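Local coordinates for protein probable manganase-dependent inorganic pyrophosphatase (Clostridium perfringens, PDB 3L2B) that probably hydrolyses inorganic pyrophosphate to phosphate, and carries a regulatory region of CBS and DRTGG domains that binds the activator diadenosine tetraphosphate, at residues A[139-144]-A[163-168]. Numbering follows the deposited sequence.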
loop_
_atom_site.group_PDB
_atom_site.type_symbol
_atom_site.label_atom_id
_atom_site.label_comp_id
_atom_site.label_asym_id
_atom_site.label_seq_id
_atom_site.Cartn_x
_atom_site.Cartn_y
_atom_site.Cartn_z
ATOM N N LEU A 139 28.526 -8.257 -7.962
ATOM C CA LEU A 139 28.433 -7.029 -7.164
ATOM C C LEU A 139 28.030 -7.359 -5.728
ATOM O O LEU A 139 27.826 -6.474 -4.898
ATOM C CB LEU A 139 27.443 -6.026 -7.786
ATOM C CG LEU A 139 27.953 -5.191 -8.965
ATOM C CD1 LEU A 139 26.785 -4.460 -9.672
ATOM C CD2 LEU A 139 28.982 -4.203 -8.483
ATOM N N LYS A 140 27.910 -8.654 -5.454
ATOM C CA LYS A 140 27.589 -9.164 -4.112
ATOM C C LYS A 140 26.302 -8.593 -3.546
ATOM O O LYS A 140 26.227 -8.161 -2.412
ATOM C CB LYS A 140 28.760 -8.945 -3.158
ATOM C CG LYS A 140 30.080 -9.640 -3.638
ATOM C CD LYS A 140 31.255 -9.221 -2.774
ATOM C CE LYS A 140 32.504 -10.084 -3.019
ATOM N NZ LYS A 140 33.199 -9.696 -4.270
ATOM N N VAL A 141 25.278 -8.596 -4.377
ATOM C CA VAL A 141 23.931 -8.316 -3.894
ATOM C C VAL A 141 23.604 -9.362 -2.810
ATOM O O VAL A 141 24.075 -10.499 -2.857
ATOM C CB VAL A 141 22.892 -8.350 -5.009
ATOM C CG1 VAL A 141 23.094 -7.159 -5.996
ATOM C CG2 VAL A 141 22.929 -9.676 -5.726
ATOM N N SER A 142 22.853 -8.943 -1.812
ATOM C CA SER A 142 22.476 -9.850 -0.753
ATOM C C SER A 142 21.324 -10.730 -1.237
ATOM O O SER A 142 21.139 -11.841 -0.762
ATOM C CB SER A 142 22.071 -9.089 0.509
ATOM O OG SER A 142 20.903 -8.321 0.285
ATOM N N LEU A 143 20.567 -10.234 -2.204
ATOM C CA LEU A 143 19.413 -10.989 -2.730
ATOM C C LEU A 143 19.135 -10.667 -4.168
ATOM O O LEU A 143 18.894 -9.508 -4.528
ATOM C CB LEU A 143 18.158 -10.762 -1.900
ATOM C CG LEU A 143 16.871 -11.475 -2.334
ATOM C CD1 LEU A 143 17.087 -12.994 -2.402
ATOM C CD2 LEU A 143 15.709 -11.121 -1.399
ATOM N N LEU A 144 19.162 -11.725 -4.972
ATOM C CA LEU A 144 18.770 -11.675 -6.372
ATOM C C LEU A 144 17.366 -12.240 -6.550
ATOM O O LEU A 144 17.112 -13.394 -6.254
ATOM C CB LEU A 144 19.773 -12.434 -7.226
ATOM C CG LEU A 144 19.554 -12.430 -8.747
ATOM C CD1 LEU A 144 19.441 -11.025 -9.277
ATOM C CD2 LEU A 144 20.698 -13.178 -9.425
ATOM N N ASN A 163 29.576 -17.683 -4.130
ATOM C CA ASN A 163 29.702 -16.350 -3.517
ATOM C C ASN A 163 28.696 -16.096 -2.394
ATOM O O ASN A 163 28.682 -15.031 -1.765
ATOM C CB ASN A 163 29.538 -15.290 -4.586
ATOM C CG ASN A 163 30.573 -15.398 -5.646
ATOM O OD1 ASN A 163 31.758 -15.192 -5.381
ATOM N ND2 ASN A 163 30.150 -15.735 -6.864
ATOM N N ASN A 164 27.857 -17.100 -2.157
ATOM C CA ASN A 164 26.884 -17.096 -1.060
ATOM C C ASN A 164 25.888 -15.962 -1.236
ATOM O O ASN A 164 25.576 -15.206 -0.315
ATOM C CB ASN A 164 27.570 -17.021 0.300
ATOM C CG ASN A 164 28.374 -18.274 0.616
ATOM O OD1 ASN A 164 29.519 -18.195 1.035
ATOM N ND2 ASN A 164 27.769 -19.432 0.423
ATOM N N ILE A 165 25.395 -15.869 -2.450
ATOM C CA ILE A 165 24.336 -14.923 -2.781
ATOM C C ILE A 165 23.027 -15.665 -2.821
ATOM O O ILE A 165 22.891 -16.654 -3.555
ATOM C CB ILE A 165 24.555 -14.254 -4.150
ATOM C CG1 ILE A 165 25.977 -13.701 -4.249
ATOM C CG2 ILE A 165 23.456 -13.155 -4.372
ATOM C CD1 ILE A 165 26.333 -12.688 -3.165
ATOM N N THR A 166 22.087 -15.213 -2.007
ATOM C CA THR A 166 20.731 -15.766 -2.045
ATOM C C THR A 166 20.033 -15.377 -3.344
ATOM O O THR A 166 20.076 -14.216 -3.779
ATOM C CB THR A 166 19.896 -15.280 -0.888
ATOM O OG1 THR A 166 20.570 -15.592 0.329
ATOM C CG2 THR A 166 18.492 -15.939 -0.897
ATOM N N VAL A 167 19.431 -16.375 -3.976
ATOM C CA VAL A 167 18.752 -16.192 -5.242
ATOM C C VAL A 167 17.371 -16.817 -5.196
ATOM O O VAL A 167 17.216 -17.938 -4.761
ATOM C CB VAL A 167 19.504 -16.869 -6.362
ATOM C CG1 VAL A 167 18.841 -16.551 -7.688
ATOM C CG2 VAL A 167 20.960 -16.458 -6.340
ATOM N N ILE A 168 16.375 -16.077 -5.655
ATOM C CA ILE A 168 15.038 -16.593 -5.753
ATOM C C ILE A 168 14.387 -16.183 -7.060
ATOM O O ILE A 168 14.877 -15.318 -7.784
ATOM C CB ILE A 168 14.171 -16.127 -4.582
ATOM C CG1 ILE A 168 13.872 -14.617 -4.696
ATOM C CG2 ILE A 168 14.860 -16.460 -3.251
ATOM C CD1 ILE A 168 13.009 -14.062 -3.548
HETATM O O HOH W 1 22.804 -13.616 0.130
#
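Ile165 reaches the loop ahead of Leu143 with both ends of its branched side chain. Its CG2 lies 3.8 Å from Val141 CG2, the two side chains crossing at about a right angle, while CD1 extends to Lys140 CA at 3.9 Å. The first torsion (chi1 -50°) sets CG1 anti to the carbonyl carbon, and the second (chi2 -58°) folds CD1 back to the side of CG2; Val141 O points at the notch between CG2 (3.1 Å) and CD1 (3.2 Å). Isoleucine suits because one branch meets Val141 and the longer arm Lys140. Further along, Leu143 CD1 slants across Thr166 and meets its CG2 at 3.6 Å. Thr166's methyl thus serves the apolar face shared with Leu143 and Ile168, covered by helix 79-85, while OG1 bonds to Asn94 N. The segments run into neighbouring parallel strands 143-146 and 166-169 of a right-handed beta-alpha-beta crossover in the DRTGG domain, connected by helix 154-163. On the other face, Leu144 CD2 faces Val167 CG1 at 4.2 Å; apolar branched chains suit this buried side, where Leu144 reaches Leu136 and Ile137. Nearly straight bonds join Leu144 N to Thr166 O (2.9 Å) and Ile168 N to Leu144 O (2.8 Å). Where the backbones diverge, a water bridges, donating to Ser142 O and Asn164 O and accepting from Thr166 N.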